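Local coordinates for putative p22 protein (Leishmania major, PDB 1YQF), which is of unknown function but forms a trimer and, as a MAM33-family homologue of human p32, is probably a mitochondrial-type acidic protein, at residues G135-A138 and E139-R142; L27-A30 and T31-L35. One frame throughout, in Å; residues are numbered along the deposited sequence.

Interaction 1: residues G135-A138 and E139-R142; sequences GAEA and EAKR
Gly135-Ala138 and Glu139-Arg142 meet across successive turns of one short helix, in a local i to i+4 contact at the start of helix 136-144, which comes after strand 116-125 and helix 128-132. Gly135, at the N-cap, has a positive phi (118°), a backbone shape that suits glycine. Its O accepts Glu139 N at 3.2 Å, and the bonds from Ala140 N to Ala136 O and from Lys141 N to Glu137 O continue the pattern; that from Arg142 N to Ala138 O is weak at 3.4 Å. Arg142 folds back along the helix by bending at chi3 (-68°), which lays one guanidinium face over Ala138 O, 3.4 Å from the plane. In that plane, at the edge, Arg142 NH2 makes a salt bridge of 3.1 Å to Glu139 OE1, while Arg142 NH1 bonds to the carbonyls of Leu130 and Asp133. This helix lies at the subunit interface of the trimer, in a protein whose family is that of p32: Ala136 packs on its counterparts in both other subunits, its N hydrogen-bonds to Glu137 OE2 of the second subunit, and Glu137 OE2 bonds weakly to Ala136 N of the third. Lys141 CG lies 3.2 Å from Glu137 O, and the bend at chi4 (81°) turns NZ back over that turn, 4.4 Å from Glu137 OE1, opposite charges beyond a salt bridge. A water donates to Glu139 OE1 and more weakly to Gly135 O.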
loop_
_atom_site.group_PDB
_atom_site.type_symbol
_atom_site.label_atom_id
_atom_site.label_comp_id
_atom_site.label_asym_id
_atom_site.label_seq_id
_atom_site.Cartn_x
_atom_site.Cartn_y
_atom_site.Cartn_z
ATOM N N GLY A 135 -3.679 -0.748 12.805
ATOM C CA GLY A 135 -2.520 0.125 12.760
ATOM C C GLY A 135 -1.498 -0.257 11.709
ATOM O O GLY A 135 -1.520 -1.361 11.156
ATOM N N ALA A 136 -0.593 0.681 11.449
ATOM C CA ALA A 136 0.452 0.536 10.450
ATOM C C ALA A 136 1.494 -0.489 10.861
ATOM O O ALA A 136 1.931 -1.292 10.039
ATOM C CB ALA A 136 1.118 1.871 10.206
ATOM N N GLU A 137 1.905 -0.450 12.125
ATOM C CA GLU A 137 2.914 -1.387 12.616
ATOM C C GLU A 137 2.369 -2.802 12.672
ATOM O O GLU A 137 3.072 -3.742 12.331
ATOM C CB GLU A 137 3.438 -0.983 13.998
ATOM C CG GLU A 137 4.623 -0.029 13.978
ATOM C CD GLU A 137 5.748 -0.458 13.050
ATOM O OE1 GLU A 137 6.050 -1.673 12.958
ATOM O OE2 GLU A 137 6.339 0.438 12.411
ATOM N N ALA A 138 1.115 -2.944 13.094
ATOM C CA ALA A 138 0.476 -4.255 13.182
ATOM C C ALA A 138 0.405 -4.913 11.806
ATOM O O ALA A 138 0.603 -6.120 11.683
ATOM C CB ALA A 138 -0.921 -4.133 13.777
ATOM N N GLU A 139 0.136 -4.107 10.781
ATOM C CA GLU A 139 0.036 -4.601 9.408
ATOM C C GLU A 139 1.407 -5.033 8.902
ATOM O O GLU A 139 1.548 -6.109 8.319
ATOM C CB GLU A 139 -0.545 -3.524 8.485
ATOM C CG GLU A 139 -1.142 -4.058 7.187
ATOM C CD GLU A 139 -2.495 -4.737 7.384
ATOM O OE1 GLU A 139 -3.438 -4.078 7.886
ATOM O OE2 GLU A 139 -2.619 -5.933 7.037
ATOM N N ALA A 140 2.408 -4.188 9.139
ATOM C CA ALA A 140 3.787 -4.452 8.716
ATOM C C ALA A 140 4.370 -5.746 9.294
ATOM O O ALA A 140 5.118 -6.448 8.610
ATOM C CB ALA A 140 4.678 -3.277 9.072
ATOM N N LYS A 141 4.034 -6.057 10.544
ATOM C CA LYS A 141 4.487 -7.297 11.175
ATOM C C LYS A 141 3.862 -8.493 10.465
ATOM O O LYS A 141 4.543 -9.469 10.169
ATOM C CB LYS A 141 4.129 -7.326 12.663
ATOM C CG LYS A 141 4.793 -6.215 13.479
ATOM C CD LYS A 141 4.549 -6.390 14.974
ATOM C CE LYS A 141 4.752 -5.082 15.734
ATOM N NZ LYS A 141 3.557 -4.184 15.651
ATOM N N ARG A 142 2.565 -8.400 10.185
ATOM C CA ARG A 142 1.851 -9.445 9.454
ATOM C C ARG A 142 2.385 -9.610 8.029
ATOM O O ARG A 142 2.428 -10.721 7.506
ATOM C CB ARG A 142 0.359 -9.131 9.384
ATOM C CG ARG A 142 -0.405 -9.337 10.673
ATOM C CD ARG A 142 -1.914 -9.360 10.456
ATOM N NE ARG A 142 -2.428 -8.054 10.047
ATOM C CZ ARG A 142 -2.757 -7.068 10.882
ATOM N NH1 ARG A 142 -2.639 -7.215 12.197
ATOM N NH2 ARG A 142 -3.210 -5.919 10.397
HETATM O O HOH W 1 -4.496 -2.214 9.895
#

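Interaction 2: residues L27-A30 and T31-L35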
loop_
_atom_site.group_PDB
_atom_site.type_symbol
_atom_site.label_atom_id
_atom_site.label_comp_id
_atom_site.label_asym_id
_atom_site.label_seq_id
_atom_site.Cartn_x
_atom_site.Cartn_y
_atom_site.Cartn_z
ATOM N N LEU A 27 -22.225 27.590 -2.221
ATOM C CA LEU A 27 -21.919 26.233 -1.780
ATOM C C LEU A 27 -22.809 25.893 -0.588
ATOM O O LEU A 27 -23.369 24.806 -0.526
ATOM C CB LEU A 27 -20.436 26.084 -1.408
ATOM C CG LEU A 27 -19.989 24.686 -0.942
ATOM C CD1 LEU A 27 -20.164 23.645 -2.036
ATOM C CD2 LEU A 27 -18.543 24.700 -0.466
ATOM N N ALA A 28 -22.944 26.834 0.346
ATOM C CA ALA A 28 -23.821 26.659 1.511
ATOM C C ALA A 28 -25.257 26.337 1.102
ATOM O O ALA A 28 -25.867 25.416 1.642
ATOM C CB ALA A 28 -23.799 27.905 2.379
ATOM N N ASP A 29 -25.781 27.105 0.148
ATOM C CA ASP A 29 -27.125 26.891 -0.390
ATOM C C ASP A 29 -27.231 25.536 -1.082
ATOM O O ASP A 29 -28.255 24.864 -0.991
ATOM C CB ASP A 29 -27.499 27.982 -1.402
ATOM C CG ASP A 29 -27.441 29.377 -0.819
ATOM O OD1 ASP A 29 -27.427 29.608 0.411
ATOM O OD2 ASP A 29 -27.411 30.345 -1.614
ATOM N N ALA A 30 -26.164 25.153 -1.779
ATOM C CA ALA A 30 -26.110 23.892 -2.517
ATOM C C ALA A 30 -26.106 22.680 -1.587
ATOM O O ALA A 30 -26.810 21.710 -1.838
ATOM C CB ALA A 30 -24.886 23.862 -3.429
ATOM N N THR A 31 -25.312 22.736 -0.521
ATOM C CA THR A 31 -25.245 21.638 0.443
ATOM C C THR A 31 -26.534 21.571 1.250
ATOM O O THR A 31 -27.026 20.488 1.541
ATOM C CB THR A 31 -24.037 21.781 1.392
ATOM O OG1 THR A 31 -24.019 23.093 1.982
ATOM C CG2 THR A 31 -22.729 21.685 0.630
ATOM N N ARG A 32 -27.075 22.736 1.591
ATOM C CA ARG A 32 -28.328 22.838 2.333
ATOM C C ARG A 32 -29.480 22.240 1.527
ATOM O O ARG A 32 -30.343 21.567 2.085
ATOM C CB ARG A 32 -28.628 24.305 2.679
ATOM C CG ARG A 32 -29.954 24.524 3.401
ATOM C CD ARG A 32 -30.168 25.946 3.898
ATOM N NE ARG A 32 -30.170 26.921 2.807
ATOM C CZ ARG A 32 -31.181 27.132 1.962
ATOM N NH1 ARG A 32 -32.312 26.440 2.054
ATOM N NH2 ARG A 32 -31.058 28.048 1.010
ATOM N N ARG A 33 -29.483 22.485 0.218
ATOM C CA ARG A 33 -30.512 21.952 -0.670
ATOM C C ARG A 33 -30.372 20.440 -0.818
ATOM O O ARG A 33 -31.370 19.731 -0.895
ATOM C CB ARG A 33 -30.447 22.620 -2.051
ATOM C CG ARG A 33 -31.201 23.948 -2.141
ATOM C CD ARG A 33 -31.521 24.373 -3.568
ATOM N NE ARG A 33 -30.310 24.644 -4.342
ATOM C CZ ARG A 33 -29.571 25.752 -4.241
ATOM N NH1 ARG A 33 -29.900 26.728 -3.393
ATOM N NH2 ARG A 33 -28.488 25.891 -4.998
ATOM N N GLU A 34 -29.135 19.951 -0.854
ATOM C CA GLU A 34 -28.886 18.515 -0.956
ATOM C C GLU A 34 -29.269 17.799 0.339
ATOM O O GLU A 34 -29.822 16.710 0.299
ATOM C CB GLU A 34 -27.420 18.233 -1.303
ATOM C CG GLU A 34 -27.014 18.666 -2.707
ATOM C CD GLU A 34 -27.874 18.055 -3.795
ATOM O OE1 GLU A 34 -27.877 16.812 -3.920
ATOM O OE2 GLU A 34 -28.549 18.820 -4.521
ATOM N N LEU A 35 -28.980 18.422 1.478
ATOM C CA LEU A 35 -29.327 17.851 2.780
ATOM C C LEU A 35 -30.833 17.755 2.930
ATOM O O LEU A 35 -31.348 16.743 3.389
ATOM C CB LEU A 35 -28.766 18.692 3.932
ATOM C CG LEU A 35 -27.612 18.067 4.711
ATOM C CD1 LEU A 35 -27.004 19.105 5.628
ATOM C CD2 LEU A 35 -28.062 16.850 5.502
#
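Regular i to i+4 bonding carries the backbone of helix 23-39 from Leu27-Ala30 into Thr31-Leu35: Thr31 N meets Leu27 O at 2.8 Å, and Arg32, Arg33 and Glu34 repeat the step to Ala28, Asp29 and Ala30. With chi1 at 51°, Thr31 turns OG1 back toward the preceding turn, 3.1 Å from Leu27 O and 3.0 Å from Ala28 O; the same hydroxyl is hydrogen-bonded to Asn199 ND2 on helix 173-202. Thr31 CG2 lies 4.2 Å from Leu27 CD1, the two side chains crossing at a slant. Asp29 and Arg32 run alongside each other, and Asp29 OD1 lies at the guanidinium edge in a long salt bridge of 4.0 Å to Arg32 NH2, the planes turned 66° apart, while Arg32 NH1 makes a salt bridge to Glu36. Arg33 instead curls over the backbone: Asp29 O sits 3.4 Å above one face of its guanidinium. Arg33 NH2 reaches on to a salt bridge with Asp157 of the second subunit, whose Leu158 packs on Ala30, Thr31 and Glu34. With Leu27 and Thr31 also touching helix 173-202, this is the N-terminal helix pairing with the C-terminal helix, an arrangement characteristic of the p32-like fold.

Interactions 1 and 2 occupy separate helices, with centres 40 Å apart and nearest atoms about 31 Å apart, so neither touches the other. Along the chain they follow in series, the antiparallel sheet falling between them. Their common feature is the assembly, since both reach the second subunit, by different means. Residues 135-142 use Ala136 packing and the Glu137 carboxylate on a helix-start amide, whereas residues 27-35 meet the second subunit through a salt bridge and leucine packing. Measured from the chain centre, the centre of interaction 1 lies at about 19 Å, close to the radius of gyration of 20 Å, and that of interaction 2 at about 30 Å, towards the periphery.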